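Local coordinates for Blr3880 protein (Bradyrhizobium japonicum, PDB 2OOD) that probably catalyses the zinc-dependent hydrolytic deamination of guanine to xanthine and ammonia, a step in purine breakdown, at residues S337-A342 / N370-Y375; A342-M347 / V444-D449; A137-S142 / E147-E152; H79-Q84 / T204-F209. One frame throughout, in Å; residues are numbered along the deposited sequence.

Contact 1 of 4, residues S337-A342 / N370-Y375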
loop_
_atom_site.group_PDB
_atom_site.type_symbol
_atom_site.label_atom_id
_atom_site.label_comp_id
_atom_site.label_asym_id
_atom_site.label_seq_id
_atom_site.Cartn_x
_atom_site.Cartn_y
_atom_site.Cartn_z
ATOM N N SER A 337 5.822 -5.321 1.666
ATOM C CA SER A 337 5.011 -4.140 1.394
ATOM C C SER A 337 5.403 -3.562 0.048
ATOM O O SER A 337 4.576 -2.982 -0.652
ATOM C CB SER A 337 5.221 -3.083 2.474
ATOM O OG SER A 337 4.739 -3.529 3.727
ATOM N N VAL A 338 6.676 -3.713 -0.303
ATOM C CA VAL A 338 7.188 -3.227 -1.577
ATOM C C VAL A 338 6.547 -4.017 -2.713
ATOM O O VAL A 338 6.206 -3.448 -3.750
ATOM C CB VAL A 338 8.727 -3.383 -1.669
ATOM C CG1 VAL A 338 9.192 -3.165 -3.096
ATOM C CG2 VAL A 338 9.403 -2.393 -0.743
ATOM N N LEU A 339 6.381 -5.326 -2.511
ATOM C CA LEU A 339 5.775 -6.186 -3.522
ATOM C C LEU A 339 4.312 -5.830 -3.740
ATOM O O LEU A 339 3.795 -5.975 -4.847
ATOM C CB LEU A 339 5.911 -7.666 -3.133
ATOM C CG LEU A 339 7.325 -8.253 -3.274
ATOM C CD1 LEU A 339 7.387 -9.652 -2.678
ATOM C CD2 LEU A 339 7.724 -8.268 -4.742
ATOM N N ASP A 340 3.649 -5.357 -2.687
ATOM C CA ASP A 340 2.247 -4.957 -2.778
ATOM C C ASP A 340 2.113 -3.813 -3.787
ATOM O O ASP A 340 1.297 -3.874 -4.702
ATOM C CB ASP A 340 1.731 -4.520 -1.402
ATOM C CG ASP A 340 0.413 -3.766 -1.479
ATOM O OD1 ASP A 340 -0.479 -4.188 -2.237
ATOM O OD2 ASP A 340 0.256 -2.754 -0.771
ATOM N N ASP A 341 2.923 -2.771 -3.621
ATOM C CA ASP A 341 2.883 -1.639 -4.534
ATOM C C ASP A 341 3.506 -2.001 -5.877
ATOM O O ASP A 341 3.123 -1.445 -6.902
ATOM C CB ASP A 341 3.611 -0.430 -3.940
ATOM C CG ASP A 341 2.785 0.297 -2.890
ATOM O OD1 ASP A 341 1.608 -0.076 -2.670
ATOM O OD2 ASP A 341 3.314 1.254 -2.287
ATOM N N ALA A 342 4.455 -2.935 -5.879
ATOM C CA ALA A 342 5.100 -3.351 -7.124
ATOM C C ALA A 342 4.064 -3.963 -8.067
ATOM O O ALA A 342 4.037 -3.675 -9.262
ATOM C CB ALA A 342 6.204 -4.355 -6.835
ATOM N N ASN A 370 4.190 -7.357 -16.996
ATOM C CA ASN A 370 3.947 -6.427 -15.903
ATOM C C ASN A 370 3.162 -7.069 -14.760
ATOM O O ASN A 370 2.995 -6.474 -13.699
ATOM C CB ASN A 370 3.210 -5.183 -16.429
ATOM C CG ASN A 370 4.156 -4.049 -16.802
ATOM O OD1 ASN A 370 4.750 -3.416 -15.932
ATOM N ND2 ASN A 370 4.298 -3.790 -18.097
ATOM N N LYS A 371 2.678 -8.285 -14.981
ATOM C CA LYS A 371 1.928 -8.996 -13.953
ATOM C C LYS A 371 2.919 -9.604 -12.973
ATOM O O LYS A 371 3.672 -10.504 -13.330
ATOM C CB LYS A 371 1.094 -10.105 -14.583
ATOM C CG LYS A 371 0.035 -9.624 -15.543
ATOM C CD LYS A 371 -0.759 -10.805 -16.053
ATOM C CE LYS A 371 -1.901 -10.366 -16.939
ATOM N NZ LYS A 371 -2.654 -11.549 -17.453
ATOM N N LEU A 372 2.925 -9.116 -11.739
ATOM C CA LEU A 372 3.863 -9.630 -10.752
ATOM C C LEU A 372 3.308 -10.840 -10.021
ATOM O O LEU A 372 2.641 -10.710 -9.002
ATOM C CB LEU A 372 4.231 -8.537 -9.746
ATOM C CG LEU A 372 5.561 -8.763 -9.024
ATOM C CD1 LEU A 372 6.703 -8.716 -10.035
ATOM C CD2 LEU A 372 5.750 -7.711 -7.949
ATOM N N SER A 373 3.587 -12.023 -10.551
ATOM C CA SER A 373 3.109 -13.259 -9.940
ATOM C C SER A 373 3.884 -13.510 -8.655
ATOM O O SER A 373 4.897 -12.853 -8.397
ATOM C CB SER A 373 3.321 -14.436 -10.895
ATOM O OG SER A 373 4.696 -14.623 -11.182
ATOM N N PRO A 374 3.410 -14.450 -7.818
ATOM C CA PRO A 374 4.147 -14.713 -6.584
ATOM C C PRO A 374 5.527 -15.254 -6.940
ATOM O O PRO A 374 6.472 -15.111 -6.171
ATOM C CB PRO A 374 3.264 -15.726 -5.862
ATOM C CG PRO A 374 2.558 -16.412 -6.964
ATOM C CD PRO A 374 2.193 -15.271 -7.875
ATOM N N TYR A 375 5.642 -15.852 -8.123
ATOM C CA TYR A 375 6.916 -16.388 -8.592
ATOM C C TYR A 375 7.879 -15.268 -8.944
ATOM O O TYR A 375 9.034 -15.277 -8.521
ATOM C CB TYR A 375 6.705 -17.265 -9.821
ATOM C CG TYR A 375 5.979 -18.552 -9.530
ATOM C CD1 TYR A 375 6.645 -19.651 -9.010
ATOM C CD2 TYR A 375 4.624 -18.670 -9.779
ATOM C CE1 TYR A 375 5.975 -20.840 -8.750
ATOM C CE2 TYR A 375 3.945 -19.850 -9.522
ATOM C CZ TYR A 375 4.623 -20.933 -9.010
ATOM O OH TYR A 375 3.932 -22.106 -8.776
#

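Contact 2 of 4, residues A342-M347 / V444-D449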
loop_
_atom_site.group_PDB
_atom_site.type_symbol
_atom_site.label_atom_id
_atom_site.label_comp_id
_atom_site.label_asym_id
_atom_site.label_seq_id
_atom_site.Cartn_x
_atom_site.Cartn_y
_atom_site.Cartn_z
ATOM N N ALA A 342 4.455 -2.935 -5.879
ATOM C CA ALA A 342 5.100 -3.351 -7.124
ATOM C C ALA A 342 4.064 -3.963 -8.067
ATOM O O ALA A 342 4.037 -3.675 -9.262
ATOM C CB ALA A 342 6.204 -4.355 -6.835
ATOM N N TYR A 343 3.211 -4.814 -7.513
ATOM C CA TYR A 343 2.158 -5.456 -8.283
ATOM C C TYR A 343 1.182 -4.392 -8.801
ATOM O O TYR A 343 0.761 -4.430 -9.951
ATOM C CB TYR A 343 1.423 -6.465 -7.393
ATOM C CG TYR A 343 0.226 -7.121 -8.030
ATOM C CD1 TYR A 343 0.369 -8.221 -8.865
ATOM C CD2 TYR A 343 -1.052 -6.630 -7.813
ATOM C CE1 TYR A 343 -0.744 -8.820 -9.474
ATOM C CE2 TYR A 343 -2.164 -7.216 -8.412
ATOM C CZ TYR A 343 -2.007 -8.310 -9.240
ATOM O OH TYR A 343 -3.119 -8.888 -9.824
ATOM N N LYS A 344 0.828 -3.439 -7.947
ATOM C CA LYS A 344 -0.093 -2.381 -8.330
ATOM C C LYS A 344 0.432 -1.546 -9.492
ATOM O O LYS A 344 -0.311 -1.230 -10.418
ATOM C CB LYS A 344 -0.399 -1.501 -7.117
ATOM C CG LYS A 344 -1.218 -2.245 -6.083
ATOM C CD LYS A 344 -1.460 -1.470 -4.811
ATOM C CE LYS A 344 -2.353 -2.293 -3.896
ATOM N NZ LYS A 344 -2.459 -1.765 -2.514
ATOM N N VAL A 345 1.712 -1.190 -9.454
ATOM C CA VAL A 345 2.313 -0.413 -10.536
ATOM C C VAL A 345 2.265 -1.220 -11.837
ATOM O O VAL A 345 1.928 -0.694 -12.896
ATOM C CB VAL A 345 3.780 -0.056 -10.205
ATOM C CG1 VAL A 345 4.509 0.405 -11.452
ATOM C CG2 VAL A 345 3.807 1.022 -9.153
ATOM N N GLY A 346 2.587 -2.505 -11.740
ATOM C CA GLY A 346 2.577 -3.367 -12.903
ATOM C C GLY A 346 1.205 -3.597 -13.502
ATOM O O GLY A 346 1.088 -3.764 -14.713
HETATM N N MSE A 347 0.165 -3.623 -12.674
HETATM C CA MSE A 347 -1.179 -3.836 -13.194
HETATM C C MSE A 347 -1.678 -2.576 -13.876
HETATM O O MSE A 347 -2.424 -2.652 -14.849
HETATM C CB MSE A 347 -2.149 -4.253 -12.089
HETATM C CG MSE A 347 -2.039 -5.724 -11.684
HETATM SE SE MSE A 347 -2.123 -6.993 -13.202
HETATM C CE MSE A 347 -3.872 -6.485 -13.918
ATOM N N VAL A 444 0.478 -13.498 0.968
ATOM C CA VAL A 444 1.362 -12.844 1.923
ATOM C C VAL A 444 1.622 -11.433 1.410
ATOM O O VAL A 444 1.510 -10.461 2.154
ATOM C CB VAL A 444 2.703 -13.582 2.048
ATOM C CG1 VAL A 444 3.733 -12.681 2.683
ATOM C CG2 VAL A 444 2.526 -14.826 2.885
HETATM N N MSE A 445 1.957 -11.343 0.123
HETATM C CA MSE A 445 2.233 -10.079 -0.563
HETATM C C MSE A 445 1.079 -9.081 -0.537
HETATM O O MSE A 445 1.234 -7.942 -0.098
HETATM C CB MSE A 445 2.534 -10.321 -2.043
HETATM C CG MSE A 445 3.890 -10.856 -2.414
HETATM SE SE MSE A 445 3.872 -11.232 -4.349
HETATM C CE MSE A 445 5.746 -11.710 -4.605
HETATM N N MSE A 446 -0.075 -9.521 -1.037
HETATM C CA MSE A 446 -1.248 -8.665 -1.167
HETATM C C MSE A 446 -2.231 -8.554 -0.006
HETATM O O MSE A 446 -2.822 -7.494 0.188
HETATM C CB MSE A 446 -2.027 -9.068 -2.422
HETATM C CG MSE A 446 -1.171 -9.314 -3.653
HETATM SE SE MSE A 446 0.008 -7.826 -4.131
HETATM C CE MSE A 446 -1.340 -6.427 -4.369
ATOM N N VAL A 447 -2.437 -9.624 0.756
ATOM C CA VAL A 447 -3.383 -9.548 1.864
ATOM C C VAL A 447 -2.715 -9.336 3.216
ATOM O O VAL A 447 -3.345 -8.832 4.145
ATOM C CB VAL A 447 -4.268 -10.802 1.936
ATOM C CG1 VAL A 447 -5.365 -10.601 2.951
ATOM C CG2 VAL A 447 -4.862 -11.086 0.583
ATOM N N GLY A 448 -1.442 -9.713 3.321
ATOM C CA GLY A 448 -0.718 -9.543 4.571
ATOM C C GLY A 448 0.310 -8.423 4.525
ATOM O O GLY A 448 0.272 -7.576 3.632
ATOM N N ASP A 449 1.208 -8.407 5.508
ATOM C CA ASP A 449 2.285 -7.419 5.598
ATOM C C ASP A 449 3.450 -7.974 6.423
ATOM O O ASP A 449 3.696 -9.180 6.382
ATOM C CB ASP A 449 1.785 -6.088 6.179
ATOM C CG ASP A 449 0.893 -6.264 7.391
ATOM O OD1 ASP A 449 1.222 -7.108 8.245
ATOM O OD2 ASP A 449 -0.129 -5.544 7.494
#

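Contact 3 of 4, residues A137-S142 / E147-E152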
loop_
_atom_site.group_PDB
_atom_site.type_symbol
_atom_site.label_atom_id
_atom_site.label_comp_id
_atom_site.label_asym_id
_atom_site.label_seq_id
_atom_site.Cartn_x
_atom_site.Cartn_y
_atom_site.Cartn_z
ATOM N N ALA A 137 22.645 0.254 1.256
ATOM C CA ALA A 137 22.243 1.499 1.889
ATOM C C ALA A 137 22.963 2.795 1.571
ATOM O O ALA A 137 24.184 2.842 1.413
ATOM C CB ALA A 137 22.242 1.304 3.392
ATOM N N PHE A 138 22.173 3.856 1.493
ATOM C CA PHE A 138 22.690 5.193 1.282
ATOM C C PHE A 138 22.876 5.728 2.697
ATOM O O PHE A 138 22.129 5.369 3.606
ATOM C CB PHE A 138 21.672 6.050 0.537
ATOM C CG PHE A 138 21.645 5.806 -0.939
ATOM C CD1 PHE A 138 22.520 6.481 -1.783
ATOM C CD2 PHE A 138 20.775 4.870 -1.489
ATOM C CE1 PHE A 138 22.527 6.226 -3.158
ATOM C CE2 PHE A 138 20.777 4.607 -2.860
ATOM C CZ PHE A 138 21.654 5.285 -3.691
ATOM N N THR A 139 23.871 6.576 2.891
ATOM C CA THR A 139 24.130 7.144 4.202
ATOM C C THR A 139 24.147 8.658 4.024
ATOM O O THR A 139 23.595 9.170 3.050
ATOM C CB THR A 139 25.481 6.633 4.734
ATOM O OG1 THR A 139 26.523 6.973 3.813
ATOM C CG2 THR A 139 25.450 5.115 4.877
ATOM N N SER A 140 24.746 9.385 4.956
ATOM C CA SER A 140 24.816 10.827 4.795
ATOM C C SER A 140 26.196 11.156 4.231
ATOM O O SER A 140 26.963 10.256 3.878
ATOM C CB SER A 140 24.599 11.546 6.128
ATOM O OG SER A 140 25.601 11.200 7.063
ATOM N N SER A 141 26.507 12.443 4.140
ATOM C CA SER A 141 27.791 12.878 3.612
ATOM C C SER A 141 28.916 12.785 4.639
ATOM O O SER A 141 30.081 12.981 4.299
ATOM C CB SER A 141 27.670 14.309 3.110
ATOM O OG SER A 141 27.001 15.099 4.072
ATOM N N SER A 142 28.565 12.489 5.890
ATOM C CA SER A 142 29.542 12.360 6.971
ATOM C C SER A 142 29.976 10.911 7.155
ATOM O O SER A 142 29.143 10.020 7.263
ATOM C CB SER A 142 28.939 12.867 8.282
ATOM O OG SER A 142 29.635 12.330 9.397
ATOM N N GLU A 147 30.465 4.606 9.181
ATOM C CA GLU A 147 31.271 3.791 10.085
ATOM C C GLU A 147 30.369 3.030 11.047
ATOM O O GLU A 147 30.511 1.818 11.210
ATOM C CB GLU A 147 32.248 4.664 10.875
ATOM C CG GLU A 147 33.223 5.445 10.016
ATOM C CD GLU A 147 33.972 6.508 10.803
ATOM O OE1 GLU A 147 33.473 6.890 11.883
ATOM O OE2 GLU A 147 35.043 6.970 10.342
ATOM N N GLU A 148 29.434 3.738 11.677
ATOM C CA GLU A 148 28.523 3.099 12.618
ATOM C C GLU A 148 27.679 2.003 11.973
ATOM O O GLU A 148 27.345 1.019 12.629
ATOM C CB GLU A 148 27.603 4.138 13.265
ATOM C CG GLU A 148 28.304 5.079 14.233
ATOM C CD GLU A 148 29.087 4.340 15.308
ATOM O OE1 GLU A 148 28.539 3.383 15.894
ATOM O OE2 GLU A 148 30.246 4.722 15.575
ATOM N N LEU A 149 27.339 2.168 10.694
ATOM C CA LEU A 149 26.528 1.178 9.988
ATOM C C LEU A 149 27.299 -0.107 9.714
ATOM O O LEU A 149 26.803 -1.203 9.957
ATOM C CB LEU A 149 26.000 1.742 8.663
ATOM C CG LEU A 149 25.325 0.694 7.767
ATOM C CD1 LEU A 149 24.052 0.195 8.417
ATOM C CD2 LEU A 149 25.027 1.287 6.413
ATOM N N PHE A 150 28.510 0.027 9.195
ATOM C CA PHE A 150 29.319 -1.147 8.906
ATOM C C PHE A 150 29.633 -1.937 10.170
ATOM O O PHE A 150 29.603 -3.166 10.170
ATOM C CB PHE A 150 30.631 -0.737 8.241
ATOM C CG PHE A 150 30.529 -0.540 6.758
ATOM C CD1 PHE A 150 30.073 -1.572 5.939
ATOM C CD2 PHE A 150 30.931 0.657 6.171
ATOM C CE1 PHE A 150 30.023 -1.417 4.553
ATOM C CE2 PHE A 150 30.886 0.822 4.785
ATOM C CZ PHE A 150 30.431 -0.219 3.976
ATOM N N GLU A 151 29.935 -1.231 11.250
ATOM C CA GLU A 151 30.283 -1.886 12.497
ATOM C C GLU A 151 29.137 -2.621 13.183
ATOM O O GLU A 151 29.334 -3.722 13.703
ATOM C CB GLU A 151 30.952 -0.874 13.430
ATOM C CG GLU A 151 32.453 -0.791 13.178
ATOM C CD GLU A 151 33.076 0.523 13.599
ATOM O OE1 GLU A 151 32.743 1.028 14.693
ATOM O OE2 GLU A 151 33.919 1.048 12.834
ATOM N N GLU A 152 27.943 -2.035 13.182
ATOM C CA GLU A 152 26.796 -2.697 13.793
ATOM C C GLU A 152 26.383 -3.862 12.897
ATOM O O GLU A 152 25.786 -4.830 13.356
ATOM C CB GLU A 152 25.632 -1.719 13.955
ATOM C CG GLU A 152 24.361 -2.351 14.487
ATOM C CD GLU A 152 24.559 -3.035 15.830
ATOM O OE1 GLU A 152 25.636 -2.865 16.432
ATOM O OE2 GLU A 152 23.636 -3.739 16.291
#

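Contact 4 of 4, residues H79-Q84 / T204-F209. With ZN (zinc ion), chain B; GUN (guanine), chain C.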
loop_
_atom_site.group_PDB
_atom_site.type_symbol
_atom_site.label_atom_id
_atom_site.label_comp_id
_atom_site.label_asym_id
_atom_site.label_seq_id
_atom_site.Cartn_x
_atom_site.Cartn_y
_atom_site.Cartn_z
ATOM N N HIS A 79 17.939 -0.731 -2.031
ATOM C CA HIS A 79 17.913 0.721 -2.013
ATOM C C HIS A 79 17.237 1.359 -0.803
ATOM O O HIS A 79 16.051 1.668 -0.868
ATOM C CB HIS A 79 17.211 1.200 -3.279
ATOM C CG HIS A 79 17.440 2.642 -3.601
ATOM N ND1 HIS A 79 18.264 3.047 -4.624
ATOM C CD2 HIS A 79 16.933 3.772 -3.055
ATOM C CE1 HIS A 79 18.254 4.367 -4.700
ATOM N NE2 HIS A 79 17.454 4.831 -3.759
ATOM N N ILE A 80 17.975 1.553 0.292
ATOM C CA ILE A 80 17.425 2.211 1.489
ATOM C C ILE A 80 18.339 3.356 1.871
ATOM O O ILE A 80 19.499 3.385 1.484
ATOM C CB ILE A 80 17.328 1.301 2.750
ATOM C CG1 ILE A 80 17.868 -0.088 2.452
ATOM C CG2 ILE A 80 15.902 1.257 3.270
ATOM C CD1 ILE A 80 19.363 -0.121 2.327
ATOM N N HIS A 81 17.807 4.298 2.637
ATOM C CA HIS A 81 18.561 5.454 3.105
ATOM C C HIS A 81 18.604 5.369 4.627
ATOM O O HIS A 81 17.637 5.722 5.300
ATOM C CB HIS A 81 17.864 6.752 2.682
ATOM C CG HIS A 81 18.007 7.086 1.229
ATOM N ND1 HIS A 81 19.077 7.794 0.730
ATOM C CD2 HIS A 81 17.191 6.847 0.175
ATOM C CE1 HIS A 81 18.912 7.981 -0.568
ATOM N NE2 HIS A 81 17.776 7.417 -0.932
ATOM N N LEU A 82 19.725 4.900 5.162
ATOM C CA LEU A 82 19.902 4.764 6.606
ATOM C C LEU A 82 19.477 5.983 7.431
ATOM O O LEU A 82 18.691 5.859 8.373
ATOM C CB LEU A 82 21.364 4.426 6.924
ATOM C CG LEU A 82 21.887 4.852 8.302
ATOM C CD1 LEU A 82 21.160 4.100 9.399
ATOM C CD2 LEU A 82 23.380 4.594 8.374
ATOM N N PRO A 83 19.992 7.176 7.091
ATOM C CA PRO A 83 19.642 8.384 7.837
ATOM C C PRO A 83 18.202 8.869 7.687
ATOM O O PRO A 83 17.833 9.891 8.258
ATOM C CB PRO A 83 20.661 9.401 7.336
ATOM C CG PRO A 83 20.836 8.996 5.920
ATOM C CD PRO A 83 20.926 7.493 5.995
ATOM N N GLN A 84 17.385 8.143 6.932
ATOM C CA GLN A 84 15.997 8.545 6.753
ATOM C C GLN A 84 15.033 7.662 7.547
ATOM O O GLN A 84 13.807 7.815 7.462
ATOM C CB GLN A 84 15.645 8.525 5.272
ATOM C CG GLN A 84 16.300 9.650 4.503
ATOM C CD GLN A 84 16.105 9.524 3.012
ATOM O OE1 GLN A 84 15.051 9.100 2.555
ATOM N NE2 GLN A 84 17.114 9.906 2.242
ATOM N N THR A 204 29.564 5.998 -3.642
ATOM C CA THR A 204 28.226 6.547 -3.714
ATOM C C THR A 204 27.963 8.012 -4.013
ATOM O O THR A 204 27.836 8.832 -3.099
ATOM C CB THR A 204 27.436 6.205 -2.435
ATOM O OG1 THR A 204 27.466 4.791 -2.222
ATOM C CG2 THR A 204 25.988 6.642 -2.567
ATOM N N PRO A 205 27.895 8.368 -5.305
ATOM C CA PRO A 205 27.607 9.759 -5.651
ATOM C C PRO A 205 26.076 9.773 -5.547
ATOM O O PRO A 205 25.395 9.131 -6.342
ATOM C CB PRO A 205 28.092 9.859 -7.092
ATOM C CG PRO A 205 27.810 8.489 -7.626
ATOM C CD PRO A 205 28.292 7.600 -6.499
ATOM N N ARG A 206 25.539 10.471 -4.556
ATOM C CA ARG A 206 24.099 10.492 -4.349
ATOM C C ARG A 206 23.277 10.522 -5.633
ATOM O O ARG A 206 22.497 9.602 -5.892
ATOM C CB ARG A 206 23.718 11.657 -3.451
ATOM C CG ARG A 206 22.310 11.570 -2.941
ATOM C CD ARG A 206 22.248 12.118 -1.553
ATOM N NE ARG A 206 20.901 12.036 -1.006
ATOM C CZ ARG A 206 20.607 12.237 0.272
ATOM N NH1 ARG A 206 21.568 12.528 1.140
ATOM N NH2 ARG A 206 19.354 12.149 0.680
ATOM N N PHE A 207 23.434 11.575 -6.430
ATOM C CA PHE A 207 22.712 11.671 -7.692
ATOM C C PHE A 207 23.232 12.841 -8.520
ATOM O O PHE A 207 23.583 13.893 -7.980
ATOM C CB PHE A 207 21.197 11.773 -7.440
ATOM C CG PHE A 207 20.757 13.074 -6.839
ATOM C CD1 PHE A 207 21.427 13.625 -5.749
ATOM C CD2 PHE A 207 19.645 13.741 -7.351
ATOM C CE1 PHE A 207 21.000 14.831 -5.178
ATOM C CE2 PHE A 207 19.207 14.955 -6.780
ATOM C CZ PHE A 207 19.888 15.493 -5.695
ATOM N N ALA A 208 23.294 12.636 -9.834
ATOM C CA ALA A 208 23.812 13.631 -10.765
ATOM C C ALA A 208 23.401 15.048 -10.425
ATOM O O ALA A 208 24.232 15.956 -10.409
ATOM C CB ALA A 208 23.390 13.289 -12.192
ATOM N N PHE A 209 22.121 15.242 -10.141
ATOM C CA PHE A 209 21.639 16.579 -9.818
ATOM C C PHE A 209 22.409 17.247 -8.685
ATOM O O PHE A 209 22.508 18.472 -8.639
ATOM C CB PHE A 209 20.158 16.533 -9.456
ATOM C CG PHE A 209 19.556 17.886 -9.220
ATOM C CD1 PHE A 209 19.512 18.827 -10.245
ATOM C CD2 PHE A 209 19.008 18.217 -7.983
ATOM C CE1 PHE A 209 18.927 20.085 -10.043
ATOM C CE2 PHE A 209 18.418 19.478 -7.768
ATOM C CZ PHE A 209 18.378 20.410 -8.802
HETATM ZN ZN ZN B . 16.990 6.755 -2.798
HETATM N N9 GUN C . 18.514 11.123 -4.675
HETATM C C8 GUN C . 18.298 12.450 -4.842
HETATM N N7 GUN C . 17.046 12.742 -4.637
HETATM C C5 GUN C . 16.367 11.620 -4.312
HETATM C C6 GUN C . 15.003 11.324 -3.986
HETATM O O6 GUN C . 14.141 12.209 -3.943
HETATM N N1 GUN C . 14.676 10.001 -3.699
HETATM C C2 GUN C . 15.637 9.001 -3.736
HETATM N N2 GUN C . 15.287 7.694 -3.436
HETATM N N3 GUN C . 16.896 9.266 -4.039
HETATM C C4 GUN C . 17.301 10.544 -4.336
HETATM O O HOH W 1 15.068 7.428 -1.258
#

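Contact 1 of 4, residues S337-A342 / N370-Y375
Leu372 pushes one methyl, CD2, against helix 335-352, and the whole contact gathers round that carbon. CD2 lies 3.6 Å from CB of Ala342 and 3.8 Å from CD2 of Leu339, two residues one helical turn apart. The two leucine side chains run across each other at about a right angle, so they meet methyl to methyl instead of lying alongside. With CG trans to its backbone N (chi1 -157°), Leu372 brings CD2 up to the helix. This is the outer layer of the amidohydrolase TIM barrel: Leu339, Ala342 and Leu372 all touch Phe323 of the barrel strand 320-323, and Leu339 also reaches Met445 of helix 434-447. Away from this buried, purely apolar patch the second segment turns polar. Lys371, next in the chain, has its CB directed away from the helix and is partly exposed; its NZ makes a weak hydrogen bond to Gly92 O and a long, weak ion pair with Glu93, both of the second subunit. On the other side of Leu372 the backbone enters helix 374-380, with Ser373 as N-cap: its OG takes a hydrogen bond from the backbone N of Arg376.

Contact 2 of 4, residues A342-M347 / V444-D449
Met446 and Tyr343 form a Met-aromatic contact between two helices, 335-352 and 434-447, on the outside of the barrel and beside the second subunit. Residue 446 is a selenomethionine, and its side chain is worth following outward. CB points at helix 335-352 but, like CG, stays clear of the opposing segment; bends at chi2 (-54°) and chi3 (-58°) then curl the chain so that its last two atoms do the touching. SE comes first, 3.8 Å from CB of Tyr343 and 4.0 Å from CG. It stands 4.6 Å from the ring centroid and 40° off the ring normal, so it approaches obliquely, near the root of the ring. CE goes on along the same rim to CD2 of Tyr343, at 3.5 Å. On the other side of that ring lies CG of Met347, one turn along the tyrosine's own helix, and Phe442 meets the ring edge-to-face. Phe301 of the second subunit touches both Tyr343 and Met446, so the pair belongs to the dimer interface. Were Tyr343 an alanine, a gap would probably open between the two helices and the end of Met446 would be less firmly held. Lys344 adds its aliphatic part, while its NZ goes to salt bridges with Asp341 of the second subunit and Asp340 of its own chain. The nearest carbon it offers Met446 is CE, 4.3 Å from the selenomethionine's CE.

Contact 3 of 4, residues A137-S142 / E147-E152
Packing of a barrel strand against the helix that follows it is what joins Ala137 and Thr139 to Leu149. Strand 132-138 and helix 143-156, with strand 160-166 after them, make one beta-alpha-beta unit of the TIM barrel, and the contact lies in the layer between strand end and helix. A single methyl does the work on the helix side: CD2 of Leu149 reaches CB of Ala137 at 4.1 Å and CG2 of Thr139, also at 4.1 Å, fitting between two residues that point the same way from the chain. Phe138, between them, points away from the helix and touches Thr165 and Thr204 instead. Leu149 reaches across because its CG is trans to the backbone N (chi1 171°); it also touches Leu82 and Ala162. Thr139 is split by its rotation at chi1 58°: the methyl faces the leucine while OG1 is hydrogen-bonded to Gly163 O and to Thr146 OG1. Nothing polar crosses between the two segments, so the contact is held by shape and the exclusion of water, and the threonine can bury its methyl against the leucine because its hydroxyl is satisfied elsewhere.

Contact 4 of 4, residues H79-Q84 / T204-F209
One carboxylate oxygen, OE2 of Glu107, is gripped by two nitrogens: NE2 of Gln84 by a hydrogen bond and NH2 of Arg206 by a salt bridge. The two side chains come from opposite directions, amide and guanidinium 17° from parallel, and Gln84 NE2 stands 3.5 Å from Arg206 NH2; the shared glutamate probably holds the two donors this close. Gln84 NE2 also lies over the rim of the His81 ring, 3.0 Å above its plane. His81 NE2 binds the zinc ion at 2.1 Å and His79 NE2 at 2.2 Å. His234, Asp326 and a water bind it too, and N2 of the bound guanine is 2.0 Å from the zinc. At the far end of the base, C8 points at the centre of one face of Phe207, whose CG at chi1 70° lies between the backbone N and the carbonyl carbon, turning that face to the base. Without the ring of Phe207, as with an alanine here, the imidazole end of guanine is likely to be less restrained against tilting. An HxH pair on the first barrel strand, with a further histidine and an aspartate, is typical of the single-zinc deaminases of the amidohydrolase superfamily.

Overall arrangement
Along the chain, contact 3 is nested inside the loop closed by contact 4, and both are complete before contacts 1 and 2 begin, whose segments alternate. Contacts 3 and 4 sit 11 Å apart between centres, on neighbouring parallel strands, 132-138 and 70-81; Phe138 probably hydrogen-bonds through its backbone to Ile80 and Leu82. Contacts 1 and 2 have centres about 5 Å apart, share Ala342 and use successive turns of helix 335-352. Contacts 1 and 3 lie about 30 Å apart between centres, across the chain. Contact 4 holds the zinc and guanine site, with contact 3 on the adjoining strand, while contacts 1 and 2 lie at the outer helices, where both touch the second subunit.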